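Local coordinates for AbiEi antitoxin C-terminal domain-containing protein (Mycobacterium tuberculosis, PDB 1ZEL), which is of unknown function but probably binds DNA through an N-terminal winged-helix domain, and is related in sequence to AbiEi-type antitoxins, at residues 13-18 and 55-60; 19-24 and 40-45; 29-34 and 86-91; 61-66 and 73-78. One frame throughout, in Å; residues are numbered along the deposited sequence. Where two conformers were deposited one is given.

Contact 1 of 4, residues 13-18 and 55-60; sequences RIPTWA and IRELRR
W17 and P15, in the loop that leads into helix 19-28 of the N-terminal winged-helix domain, rest against E57 and L58 on helix 51-61, which in the helix-turn-helix order of this fold follows helix 35-44. The polar part of the contact is one hydrogen bond. In the conformer of E57 described here, the indole NE1 of W17 donates a hydrogen bond to OE2 of E57 at 2.9 Å, with an N-H...O angle of 158°. The oxygen lies almost in the indole plane, at the ring edge, yet the N-H comes down on the carboxylate from above its plane; the two flat groups are turned 66° against each other. This conformer reaches the indole because its CG stands anti to the backbone N (chi1 -176°) and the chain beyond runs extended. Its other oxygen, OE1, forms a salt bridge with R49, outside the two segments, and R49 also makes a cation-pi contact with W17. Glutamate thus suits the site: one carboxylate can take an indole N-H and a guanidinium at once, and the nearby R49 would be expected to favour its charged form. The apolar part lies deeper. W17 CH2, at the far end of the six-membered ring, meets CG of L58 at 3.9 Å, and A54 and L42 also touch this indole. The small methyl of A18 covers one indole face toward its rim, and the same CB packs on CD2 of L58 at 4.0 Å. The ring of P15 slides past E57 beside the same oxygen that W17 uses, its CG 3.6 Å from OE2.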
loop_
_atom_site.group_PDB
_atom_site.type_symbol
_atom_site.label_atom_id
_atom_site.label_comp_id
_atom_site.label_asym_id
_atom_site.label_seq_id
_atom_site.Cartn_x
_atom_site.Cartn_y
_atom_site.Cartn_z
ATOM N N ARG A 13 30.511 3.385 16.598
ATOM C CA ARG A 13 31.778 2.689 16.708
ATOM C C ARG A 13 31.682 1.416 15.897
ATOM O O ARG A 13 30.601 0.850 15.737
ATOM C CB ARG A 13 32.054 2.338 18.166
ATOM C CG ARG A 13 32.381 3.568 19.037
ATOM N N ILE A 14 32.822 0.951 15.408
ATOM C CA ILE A 14 32.871 -0.314 14.709
ATOM C C ILE A 14 33.916 -1.166 15.411
ATOM O O ILE A 14 35.126 -0.935 15.252
ATOM C CB ILE A 14 33.268 -0.112 13.246
ATOM C CG1 ILE A 14 32.239 0.786 12.559
ATOM C CG2 ILE A 14 33.415 -1.486 12.526
ATOM C CD1 ILE A 14 32.613 1.239 11.149
ATOM N N PRO A 15 33.466 -2.138 16.220
ATOM C CA PRO A 15 34.479 -2.994 16.842
ATOM C C PRO A 15 35.247 -3.732 15.760
ATOM O O PRO A 15 34.676 -4.080 14.722
ATOM C CB PRO A 15 33.662 -3.995 17.655
ATOM C CG PRO A 15 32.294 -3.442 17.726
ATOM C CD PRO A 15 32.095 -2.525 16.579
ATOM N N THR A 16 36.527 -3.999 16.013
ATOM C CA THR A 16 37.393 -4.613 15.019
ATOM C C THR A 16 36.867 -5.945 14.494
ATOM O O THR A 16 36.966 -6.207 13.299
ATOM C CB THR A 16 38.837 -4.714 15.543
ATOM O OG1 THR A 16 39.235 -3.420 16.027
ATOM C CG2 THR A 16 39.781 -5.129 14.456
ATOM N N TRP A 17 36.281 -6.768 15.369
ATOM C CA TRP A 17 35.707 -8.056 14.959
ATOM C C TRP A 17 34.691 -7.880 13.844
ATOM O O TRP A 17 34.569 -8.730 12.967
ATOM C CB TRP A 17 35.109 -8.822 16.160
ATOM C CG TRP A 17 33.820 -8.239 16.724
ATOM C CD1 TRP A 17 33.684 -7.412 17.823
ATOM C CD2 TRP A 17 32.503 -8.460 16.222
ATOM N NE1 TRP A 17 32.358 -7.101 18.014
ATOM C CE2 TRP A 17 31.612 -7.715 17.036
ATOM C CE3 TRP A 17 31.984 -9.210 15.155
ATOM C CZ2 TRP A 17 30.233 -7.710 16.825
ATOM C CZ3 TRP A 17 30.606 -9.185 14.932
ATOM C CH2 TRP A 17 29.745 -8.445 15.780
ATOM N N ALA A 18 33.974 -6.755 13.874
ATOM C CA ALA A 18 32.885 -6.469 12.928
ATOM C C ALA A 18 33.315 -5.619 11.722
ATOM O O ALA A 18 32.488 -5.258 10.888
ATOM C CB ALA A 18 31.730 -5.775 13.669
ATOM N N ILE A 55 24.641 -10.387 16.007
ATOM C CA ILE A 55 23.504 -9.518 15.678
ATOM C C ILE A 55 23.090 -8.660 16.870
ATOM O O ILE A 55 22.793 -7.479 16.706
ATOM C CB ILE A 55 22.290 -10.311 15.106
ATOM C CG1 ILE A 55 22.653 -10.908 13.748
ATOM C CG2 ILE A 55 21.081 -9.378 14.926
ATOM C CD1 ILE A 55 21.876 -12.128 13.350
ATOM N N ARG A 56 23.065 -9.272 18.059
ATOM C CA ARG A 56 22.667 -8.598 19.300
ATOM C C ARG A 56 23.584 -7.409 19.528
ATOM O O ARG A 56 23.125 -6.303 19.840
ATOM C CB ARG A 56 22.822 -9.587 20.470
ATOM C CG ARG A 56 21.879 -9.424 21.635
ATOM C CD ARG A 56 21.413 -10.808 22.150
ATOM N NE ARG A 56 22.531 -11.717 22.418
ATOM C CZ ARG A 56 22.519 -13.021 22.152
ATOM N NH1 ARG A 56 21.444 -13.587 21.608
ATOM N NH2 ARG A 56 23.587 -13.761 22.424
ATOM N N GLU A 57 24.890 -7.641 19.403
ATOM C CA GLU A 57 25.861 -6.563 19.567
ATOM C C GLU A 57 25.740 -5.507 18.471
ATOM O O GLU A 57 25.804 -4.306 18.743
ATOM C CB GLU A 57 27.289 -7.091 19.618
ATOM C CG GLU A 57 28.326 -5.985 19.891
ATOM C CD GLU A 57 29.709 -6.540 20.104
ATOM O OE1 GLU A 57 29.774 -7.739 20.392
ATOM O OE2 GLU A 57 30.717 -5.802 19.973
ATOM N N LEU A 58 25.573 -5.945 17.233
ATOM C CA LEU A 58 25.431 -5.003 16.126
ATOM C C LEU A 58 24.166 -4.145 16.274
ATOM O O LEU A 58 24.140 -2.955 15.870
ATOM C CB LEU A 58 25.461 -5.771 14.786
ATOM C CG LEU A 58 26.855 -6.226 14.336
ATOM C CD1 LEU A 58 26.765 -7.158 13.101
ATOM C CD2 LEU A 58 27.810 -5.033 14.035
ATOM N N ARG A 59 23.132 -4.759 16.863
ATOM C CA ARG A 59 21.883 -4.091 17.218
ATOM C C ARG A 59 22.155 -3.059 18.322
ATOM O O ARG A 59 21.739 -1.893 18.250
ATOM C CB ARG A 59 20.898 -5.151 17.741
ATOM C CG ARG A 59 19.499 -5.128 17.143
ATOM C CD ARG A 59 18.449 -5.690 18.113
ATOM N NE ARG A 59 18.726 -7.043 18.621
ATOM C CZ ARG A 59 18.469 -8.171 17.954
ATOM N NH1 ARG A 59 18.743 -9.354 18.505
ATOM N NH2 ARG A 59 17.934 -8.113 16.736
ATOM N N ARG A 60 22.853 -3.509 19.356
ATOM C CA ARG A 60 23.129 -2.668 20.507
ATOM C C ARG A 60 23.907 -1.446 20.085
ATOM O O ARG A 60 23.593 -0.331 20.497
ATOM C CB ARG A 60 23.898 -3.449 21.566
ATOM C CG ARG A 60 24.193 -2.639 22.816
ATOM C CD ARG A 60 25.069 -3.417 23.816
ATOM N NE ARG A 60 26.449 -3.616 23.343
ATOM C CZ ARG A 60 27.405 -2.683 23.353
ATOM N NH1 ARG A 60 27.158 -1.456 23.788
ATOM N NH2 ARG A 60 28.617 -2.977 22.906
#

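Contact 2 of 4, residues 19-24 and 40-45; sequences SRVVSG and QRLTEA
V21 stands where helix 19-28 meets the end of helix 35-44, its CG2 branch directed at L42 of that helix and at A45 close to its end. That methyl is anti to the carbonyl carbon, and from there it meets CD2 of L42 at 3.7 Å and CB of A45 at 3.9 Å. The V21 and L42 side chains are inclined to one another; L42 leaves its backbone heading away from helix 19-28, and its branched end returns. A45 has just a methyl to offer, and CB of R20 comes within 3.7 Å of it, so a small residue suits the near approach of the backbones. R41 stretches its chain, extended from CG to NE, toward G24, where the absence of a side chain lets NH1 come to 3.2 Å from the carbonyl C. A water lying in the guanidinium plane accepts from R41 NH1 at 2.9 Å and sits near V21 O, though it has more acceptors about it than protons to give. R41 also forms salt bridges with D28 through NH2 and D37 through NE. The two helices of this winged-helix domain are therefore joined by an aliphatic centre, with charge and water at its margin; the two carboxylates probably offset the arginine's charge.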
loop_
_atom_site.group_PDB
_atom_site.type_symbol
_atom_site.label_atom_id
_atom_site.label_comp_id
_atom_site.label_asym_id
_atom_site.label_seq_id
_atom_site.Cartn_x
_atom_site.Cartn_y
_atom_site.Cartn_z
ATOM N N SER A 19 34.588 -5.261 11.641
ATOM C CA SER A 19 35.032 -4.307 10.614
ATOM C C SER A 19 34.683 -4.774 9.185
ATOM O O SER A 19 34.078 -4.037 8.403
ATOM C CB SER A 19 36.536 -4.101 10.739
ATOM O OG SER A 19 36.965 -3.057 9.896
ATOM N N ARG A 20 35.059 -6.011 8.839
ATOM C CA ARG A 20 34.770 -6.521 7.508
ATOM C C ARG A 20 33.284 -6.731 7.282
ATOM O O ARG A 20 32.803 -6.545 6.168
ATOM C CB ARG A 20 35.544 -7.813 7.210
ATOM C CG ARG A 20 37.012 -7.581 7.093
ATOM C CD ARG A 20 37.730 -8.756 6.445
ATOM N NE ARG A 20 39.000 -8.290 5.909
ATOM C CZ ARG A 20 40.051 -8.005 6.663
ATOM N NH1 ARG A 20 39.979 -8.159 7.981
ATOM N NH2 ARG A 20 41.168 -7.561 6.105
ATOM N N VAL A 21 32.551 -7.098 8.335
ATOM C CA VAL A 21 31.113 -7.312 8.209
ATOM C C VAL A 21 30.425 -5.987 7.881
ATOM O O VAL A 21 29.629 -5.895 6.925
ATOM C CB VAL A 21 30.510 -7.897 9.485
ATOM C CG1 VAL A 21 29.031 -8.144 9.300
ATOM C CG2 VAL A 21 31.204 -9.194 9.839
ATOM N N VAL A 22 30.765 -4.951 8.640
ATOM C CA VAL A 22 30.179 -3.639 8.395
ATOM C C VAL A 22 30.634 -3.098 7.044
ATOM O O VAL A 22 29.814 -2.550 6.296
ATOM C CB VAL A 22 30.498 -2.671 9.559
ATOM C CG1 VAL A 22 30.033 -1.251 9.239
ATOM C CG2 VAL A 22 29.842 -3.194 10.861
ATOM N N SER A 23 31.923 -3.247 6.717
ATOM C CA SER A 23 32.453 -2.731 5.440
ATOM C C SER A 23 31.793 -3.412 4.250
ATOM O O SER A 23 31.514 -2.782 3.224
ATOM C CB SER A 23 33.979 -2.873 5.366
ATOM O OG SER A 23 34.598 -1.837 6.122
ATOM N N GLY A 24 31.517 -4.701 4.393
ATOM C CA GLY A 24 30.859 -5.453 3.326
ATOM C C GLY A 24 29.419 -5.019 3.096
ATOM O O GLY A 24 28.956 -4.950 1.945
ATOM N N GLN A 40 26.566 -15.661 6.807
ATOM C CA GLN A 40 27.535 -15.863 5.752
ATOM C C GLN A 40 28.624 -14.782 5.787
ATOM O O GLN A 40 29.796 -15.080 5.627
ATOM C CB GLN A 40 26.826 -15.888 4.386
ATOM C CG GLN A 40 27.738 -15.947 3.156
ATOM C CD GLN A 40 28.694 -17.121 3.144
ATOM O OE1 GLN A 40 28.537 -18.086 3.903
ATOM N NE2 GLN A 40 29.693 -17.056 2.261
ATOM N N ARG A 41 28.230 -13.535 6.004
ATOM C CA ARG A 41 29.177 -12.422 6.058
ATOM C C ARG A 41 30.114 -12.547 7.282
ATOM O O ARG A 41 31.299 -12.212 7.215
ATOM C CB ARG A 41 28.417 -11.100 6.145
ATOM C CG ARG A 41 27.723 -10.730 4.840
ATOM C CD ARG A 41 27.000 -9.388 4.948
ATOM N NE ARG A 41 26.370 -9.031 3.674
ATOM C CZ ARG A 41 26.977 -8.400 2.669
ATOM N NH1 ARG A 41 28.250 -8.030 2.746
ATOM N NH2 ARG A 41 26.298 -8.119 1.570
ATOM N N LEU A 42 29.598 -13.041 8.397
ATOM C CA LEU A 42 30.476 -13.291 9.540
ATOM C C LEU A 42 31.570 -14.294 9.191
ATOM O O LEU A 42 32.757 -14.039 9.448
ATOM C CB LEU A 42 29.673 -13.785 10.742
ATOM C CG LEU A 42 28.827 -12.683 11.384
ATOM C CD1 LEU A 42 27.862 -13.382 12.331
ATOM C CD2 LEU A 42 29.739 -11.724 12.123
ATOM N N THR A 43 31.162 -15.421 8.607
ATOM C CA THR A 43 32.071 -16.504 8.195
ATOM C C THR A 43 33.125 -15.986 7.229
ATOM O O THR A 43 34.319 -16.234 7.416
ATOM C CB THR A 43 31.278 -17.668 7.535
ATOM O OG1 THR A 43 30.382 -18.245 8.498
ATOM C CG2 THR A 43 32.223 -18.764 7.022
ATOM N N GLU A 44 32.675 -15.270 6.204
ATOM C CA GLU A 44 33.562 -14.629 5.228
ATOM C C GLU A 44 34.608 -13.709 5.841
ATOM O O GLU A 44 35.717 -13.606 5.320
ATOM C CB GLU A 44 32.743 -13.822 4.230
ATOM C CG GLU A 44 32.017 -14.705 3.250
ATOM C CD GLU A 44 31.315 -13.928 2.142
ATOM O OE1 GLU A 44 31.391 -12.669 2.117
ATOM O OE2 GLU A 44 30.676 -14.595 1.296
ATOM N N ALA A 45 34.243 -13.043 6.932
ATOM C CA ALA A 45 35.128 -12.090 7.626
ATOM C C ALA A 45 36.152 -12.795 8.527
ATOM O O ALA A 45 37.015 -12.133 9.124
ATOM C CB ALA A 45 34.306 -11.106 8.449
HETATM O O HOH W 1 37.747 -9.800 9.908
HETATM O O HOH W 2 30.058 -8.260 4.994
#

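Contact 3 of 4, residues 29-34 and 86-91; sequences RPVVVT and PYLPLR. With FMT (formic acid), chain F.
With CG1 anti to its backbone N (chi1 -171°), V31 sends that methyl toward the arm of R91, whose own chain runs extended from CG to NE. The two side chains cross at about a right angle, and V31 CG1 touches R91 CD at 3.4 Å, a tight methyl-to-methylene contact. In V32 the branch facing helix 88-96 is CG2, anti to the carbonyl carbon; it lies 3.8 Å from the R91 carbonyl O and 4.0 Å from R91 CB. L88 completes the patch: its CD2 comes to 3.7 Å from V31 O and to 4.2 Å from V32 CG2. No hydrogen bond spans the contact, and branched valines suit it, since they present methyls close to the backbone. Arginine serves two purposes here, the methylenes packing on V31 while the guanidinium is fixed by a salt bridge from NE to D85 and a hydrogen bond from NH2 to T176. Y87, at the N-cap position of helix 88-96, points elsewhere: its OH is hydrogen-bonded to H112 and lies very close to O2 of a formic acid, probably from the crystallisation liquor, a bond too short to read closely. V32 further touches T72 and A95, and L88 touches A74, so this contact fastens the loop just before edge strand 33-34 of the winged-helix sheet to helix 88-96, where the AbiEi-like part of the chain packs through L90 on strand 124-127.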
loop_
_atom_site.group_PDB
_atom_site.type_symbol
_atom_site.label_atom_id
_atom_site.label_comp_id
_atom_site.label_asym_id
_atom_site.label_seq_id
_atom_site.Cartn_x
_atom_site.Cartn_y
_atom_site.Cartn_z
ATOM N N ARG A 29 25.185 -2.650 0.420
ATOM C CA ARG A 29 23.917 -1.954 0.717
ATOM C C ARG A 29 22.693 -2.809 0.353
ATOM O O ARG A 29 21.898 -2.398 -0.509
ATOM C CB ARG A 29 23.819 -0.603 -0.010
ATOM C CG ARG A 29 24.995 0.389 0.162
ATOM C CD ARG A 29 24.848 1.145 1.441
ATOM N NE ARG A 29 26.005 1.960 1.823
ATOM C CZ ARG A 29 25.943 3.275 2.002
ATOM N NH1 ARG A 29 24.793 3.915 1.821
ATOM N NH2 ARG A 29 27.015 3.949 2.405
ATOM N N PRO A 30 22.537 -4.006 0.984
ATOM C CA PRO A 30 21.299 -4.740 0.729
ATOM C C PRO A 30 20.066 -4.002 1.286
ATOM O O PRO A 30 20.165 -3.341 2.326
ATOM C CB PRO A 30 21.492 -6.038 1.516
ATOM C CG PRO A 30 22.469 -5.703 2.574
ATOM C CD PRO A 30 23.406 -4.723 1.939
ATOM N N VAL A 31 18.911 -4.136 0.634
ATOM C CA VAL A 31 17.705 -3.443 1.114
ATOM C C VAL A 31 17.370 -3.921 2.520
ATOM O O VAL A 31 17.086 -3.121 3.398
ATOM C CB VAL A 31 16.469 -3.718 0.259
ATOM C CG1 VAL A 31 15.327 -2.782 0.712
ATOM C CG2 VAL A 31 16.767 -3.483 -1.224
ATOM N N VAL A 32 17.425 -5.239 2.706
ATOM C CA VAL A 32 17.123 -5.888 3.968
ATOM C C VAL A 32 18.245 -6.899 4.198
ATOM O O VAL A 32 18.709 -7.521 3.242
ATOM C CB VAL A 32 15.801 -6.666 3.852
ATOM C CG1 VAL A 32 15.616 -7.589 5.023
ATOM C CG2 VAL A 32 14.608 -5.718 3.699
ATOM N N VAL A 33 18.670 -7.040 5.455
ATOM C CA VAL A 33 19.655 -8.042 5.840
ATOM C C VAL A 33 18.948 -9.221 6.493
ATOM O O VAL A 33 18.350 -9.054 7.547
ATOM C CB VAL A 33 20.671 -7.445 6.882
ATOM C CG1 VAL A 33 21.700 -8.492 7.283
ATOM C CG2 VAL A 33 21.397 -6.228 6.286
ATOM N N THR A 34 19.046 -10.410 5.908
ATOM C CA THR A 34 18.494 -11.600 6.548
ATOM C C THR A 34 19.512 -12.181 7.524
ATOM O O THR A 34 20.714 -11.909 7.418
ATOM C CB THR A 34 18.067 -12.677 5.524
ATOM O OG1 THR A 34 19.222 -13.212 4.878
ATOM C CG2 THR A 34 17.172 -12.077 4.458
ATOM N N PRO A 86 9.400 4.115 3.949
ATOM C CA PRO A 86 8.240 3.748 4.752
ATOM C C PRO A 86 7.770 2.324 4.542
ATOM O O PRO A 86 6.897 1.882 5.260
ATOM C CB PRO A 86 7.165 4.711 4.275
ATOM C CG PRO A 86 7.527 4.995 2.853
ATOM C CD PRO A 86 9.033 4.956 2.792
ATOM N N TYR A 87 8.354 1.614 3.572
ATOM C CA TYR A 87 7.883 0.291 3.230
ATOM C C TYR A 87 8.807 -0.813 3.695
ATOM O O TYR A 87 8.642 -1.956 3.293
ATOM C CB TYR A 87 7.636 0.181 1.721
ATOM C CG TYR A 87 6.610 1.191 1.181
ATOM C CD1 TYR A 87 5.391 1.403 1.831
ATOM C CD2 TYR A 87 6.861 1.900 0.025
ATOM C CE1 TYR A 87 4.461 2.328 1.354
ATOM C CE2 TYR A 87 5.931 2.817 -0.473
ATOM C CZ TYR A 87 4.733 3.022 0.199
ATOM O OH TYR A 87 3.818 3.917 -0.316
ATOM N N LEU A 88 9.757 -0.496 4.570
ATOM C CA LEU A 88 10.699 -1.517 5.009
ATOM C C LEU A 88 10.032 -2.736 5.663
ATOM O O LEU A 88 10.492 -3.857 5.458
ATOM C CB LEU A 88 11.816 -0.927 5.900
ATOM C CG LEU A 88 13.110 -0.526 5.210
ATOM C CD1 LEU A 88 14.084 0.153 6.186
ATOM C CD2 LEU A 88 13.785 -1.719 4.491
ATOM N N PRO A 89 8.945 -2.535 6.452
ATOM C CA PRO A 89 8.212 -3.731 6.911
ATOM C C PRO A 89 7.786 -4.697 5.787
ATOM O O PRO A 89 7.872 -5.918 5.954
ATOM C CB PRO A 89 6.975 -3.142 7.602
ATOM C CG PRO A 89 7.424 -1.744 8.057
ATOM C CD PRO A 89 8.392 -1.278 7.022
ATOM N N LEU A 90 7.321 -4.163 4.661
ATOM C CA LEU A 90 6.901 -5.006 3.544
ATOM C C LEU A 90 8.081 -5.607 2.794
ATOM O O LEU A 90 8.045 -6.769 2.375
ATOM C CB LEU A 90 5.999 -4.223 2.591
ATOM C CG LEU A 90 4.639 -3.868 3.193
ATOM C CD1 LEU A 90 3.890 -2.952 2.255
ATOM C CD2 LEU A 90 3.819 -5.134 3.484
ATOM N N ARG A 91 9.123 -4.808 2.585
ATOM C CA ARG A 91 10.351 -5.347 2.004
ATOM C C ARG A 91 10.931 -6.436 2.897
ATOM O O ARG A 91 11.509 -7.391 2.390
ATOM C CB ARG A 91 11.384 -4.238 1.781
ATOM C CG ARG A 91 10.839 -3.078 0.931
ATOM C CD ARG A 91 11.957 -2.163 0.490
ATOM N NE ARG A 91 11.484 -0.790 0.318
ATOM C CZ ARG A 91 10.872 -0.328 -0.777
ATOM N NH1 ARG A 91 10.667 -1.116 -1.821
ATOM N NH2 ARG A 91 10.475 0.941 -0.829
HETATM C C FMT F . 3.143 5.772 2.090
HETATM O O1 FMT F . 4.090 6.459 1.687
HETATM O O2 FMT F . 2.393 5.123 1.345
#

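Contact 4 of 4, residues 61-66 and 73-78; sequences IGWLVQ and WAFIPP
L64-Q66 and W73-F75 run antiparallel, V65 and A74 forming the hydrogen-bonded pair (V65 N to A74 O 2.9 Å, A74 N to V65 O 2.8 Å), and I76 N extends the pairing to W63 O at 3.0 Å. On one face lie L64, Q66, W73 and F75. The W73 indole leans on the neighbouring strand, its CD1 3.4 Å from Q66 CA, while L64 CD2 approaches the edge of the F75 ring. W63 and F75 point the same way, with ring planes 17° apart but slid so far that they barely overlap; the touch is W63 CE3 to F75 CE1, at 3.6 Å. This is the beta hairpin that forms the wing of the winged-helix domain. It follows helix 51-61 directly: G62, whose positive phi suits glycine, is the C' residue of the Schellman motif that ends that helix. Beyond the strands, P78 N lies at the edge of the W63 indole and P78 CG meets its CZ3 at 3.8 Å, the two side chains crossing at about a right angle. W63 NE1 is tied to the carbonyl O of R13. V65, on the face opposite L64 and W73, packs its CG2 on CD1 of I76, just past the strand, at 4.0 Å, and V4 touches both residues.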
loop_
_atom_site.group_PDB
_atom_site.type_symbol
_atom_site.label_atom_id
_atom_site.label_comp_id
_atom_site.label_asym_id
_atom_site.label_seq_id
_atom_site.Cartn_x
_atom_site.Cartn_y
_atom_site.Cartn_z
ATOM N N ILE A 61 24.900 -1.640 19.231
ATOM C CA ILE A 61 25.730 -0.515 18.830
ATOM C C ILE A 61 25.172 0.286 17.655
ATOM O O ILE A 61 25.672 1.370 17.371
ATOM C CB ILE A 61 27.232 -0.885 18.646
ATOM C CG1 ILE A 61 27.464 -1.774 17.443
ATOM C CG2 ILE A 61 27.787 -1.538 19.901
ATOM C CD1 ILE A 61 28.917 -2.185 17.312
ATOM N N GLY A 62 24.134 -0.234 16.990
ATOM C CA GLY A 62 23.282 0.630 16.149
ATOM C C GLY A 62 23.374 0.419 14.658
ATOM O O GLY A 62 22.806 1.205 13.879
ATOM N N TRP A 63 24.082 -0.639 14.254
ATOM C CA TRP A 63 24.293 -0.913 12.831
ATOM C C TRP A 63 23.138 -1.675 12.196
ATOM O O TRP A 63 22.872 -1.505 11.022
ATOM C CB TRP A 63 25.615 -1.682 12.622
ATOM C CG TRP A 63 26.846 -0.805 12.812
ATOM C CD1 TRP A 63 27.726 -0.814 13.878
ATOM C CD2 TRP A 63 27.294 0.218 11.918
ATOM N NE1 TRP A 63 28.715 0.143 13.675
ATOM C CE2 TRP A 63 28.460 0.790 12.481
ATOM C CE3 TRP A 63 26.806 0.721 10.689
ATOM C CZ2 TRP A 63 29.154 1.840 11.858
ATOM C CZ3 TRP A 63 27.492 1.766 10.062
ATOM C CH2 TRP A 63 28.660 2.329 10.660
ATOM N N LEU A 64 22.501 -2.563 12.968
ATOM C CA LEU A 64 21.348 -3.334 12.516
ATOM C C LEU A 64 20.146 -2.941 13.369
ATOM O O LEU A 64 20.260 -2.830 14.598
ATOM C CB LEU A 64 21.628 -4.858 12.699
ATOM C CG LEU A 64 22.738 -5.463 11.839
ATOM C CD1 LEU A 64 22.844 -6.977 12.114
ATOM C CD2 LEU A 64 22.535 -5.187 10.311
ATOM N N VAL A 65 18.998 -2.733 12.727
ATOM C CA VAL A 65 17.753 -2.449 13.444
ATOM C C VAL A 65 16.762 -3.533 13.053
ATOM O O VAL A 65 16.543 -3.789 11.842
ATOM C CB VAL A 65 17.200 -1.062 13.101
ATOM C CG1 VAL A 65 15.780 -0.870 13.673
ATOM C CG2 VAL A 65 18.139 0.033 13.648
ATOM N N GLN A 66 16.210 -4.195 14.063
ATOM C CA GLN A 66 15.311 -5.318 13.829
ATOM C C GLN A 66 14.084 -4.877 13.039
ATOM O O GLN A 66 13.446 -3.858 13.361
ATOM C CB GLN A 66 14.903 -5.990 15.144
ATOM C CG GLN A 66 14.293 -7.354 14.939
ATOM C CD GLN A 66 14.087 -8.092 16.245
ATOM O OE1 GLN A 66 14.923 -8.029 17.146
ATOM N NE2 GLN A 66 12.975 -8.810 16.347
ATOM N N TRP A 73 16.661 -7.604 9.307
ATOM C CA TRP A 73 17.174 -6.398 9.924
ATOM C C TRP A 73 17.398 -5.391 8.832
ATOM O O TRP A 73 17.589 -5.758 7.675
ATOM C CB TRP A 73 18.520 -6.666 10.627
ATOM C CG TRP A 73 18.357 -7.475 11.836
ATOM C CD1 TRP A 73 18.216 -7.019 13.119
ATOM C CD2 TRP A 73 18.275 -8.886 11.891
ATOM N NE1 TRP A 73 18.045 -8.084 13.979
ATOM C CE2 TRP A 73 18.064 -9.242 13.247
ATOM C CE3 TRP A 73 18.354 -9.896 10.926
ATOM C CZ2 TRP A 73 17.958 -10.579 13.669
ATOM C CZ3 TRP A 73 18.224 -11.225 11.345
ATOM C CH2 TRP A 73 18.021 -11.551 12.704
ATOM N N ALA A 74 17.391 -4.118 9.204
ATOM C CA ALA A 74 17.859 -3.056 8.338
ATOM C C ALA A 74 19.279 -2.655 8.743
ATOM O O ALA A 74 19.577 -2.481 9.934
ATOM C CB ALA A 74 16.911 -1.823 8.424
ATOM N N PHE A 75 20.150 -2.520 7.747
ATOM C CA PHE A 75 21.493 -1.980 7.952
ATOM C C PHE A 75 21.410 -0.461 7.821
ATOM O O PHE A 75 20.900 0.042 6.840
ATOM C CB PHE A 75 22.452 -2.558 6.899
ATOM C CG PHE A 75 23.858 -1.998 6.958
ATOM C CD1 PHE A 75 24.659 -2.197 8.087
ATOM C CD2 PHE A 75 24.363 -1.245 5.901
ATOM C CE1 PHE A 75 25.936 -1.681 8.148
ATOM C CE2 PHE A 75 25.646 -0.738 5.939
ATOM C CZ PHE A 75 26.446 -0.968 7.080
ATOM N N ILE A 76 21.906 0.259 8.823
ATOM C CA ILE A 76 21.956 1.700 8.739
ATOM C C ILE A 76 23.383 2.013 8.273
ATOM O O ILE A 76 24.345 1.696 8.971
ATOM C CB ILE A 76 21.657 2.381 10.107
ATOM C CG1 ILE A 76 20.519 1.671 10.880
ATOM C CG2 ILE A 76 21.415 3.906 9.930
ATOM C CD1 ILE A 76 19.160 1.578 10.135
ATOM N N PRO A 77 23.518 2.604 7.072
ATOM C CA PRO A 77 24.805 2.766 6.450
ATOM C C PRO A 77 25.681 3.805 7.130
ATOM O O PRO A 77 25.161 4.747 7.728
ATOM C CB PRO A 77 24.463 3.176 5.017
ATOM C CG PRO A 77 23.061 3.647 5.054
ATOM C CD PRO A 77 22.407 3.088 6.239
ATOM N N PRO A 78 27.010 3.665 6.992
ATOM C CA PRO A 78 27.902 4.652 7.586
ATOM C C PRO A 78 27.522 6.066 7.158
ATOM O O PRO A 78 27.182 6.292 5.999
ATOM C CB PRO A 78 29.260 4.279 7.008
ATOM C CG PRO A 78 29.139 2.785 6.807
ATOM C CD PRO A 78 27.759 2.615 6.282
#

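Overall arrangement
Contacts 1, 2 and 4 form one continuous core in the N-terminal winged-helix domain. Contacts 1 and 2, with centres 11 Å apart, meet where W17 CZ3 packs on L42 CD2 at 3.9 Å. The centres of contacts 1 and 4 are 10 Å apart, and W63 N probably bonds to L58 O at 2.8 Å, joining the end of helix 51-61 to the hairpin. V22 joins contact 2 to contact 4, its CG1 4.0 Å from W63 CZ3. Contact 3 reaches the same sheet from the other side of strand 73-75, V33 N bonding to W73 O at 2.8 Å, and connects it to helix 88-96. The sodium ion bound by R167, D209 and D213 belongs to the later part of the chain, not to these contacts.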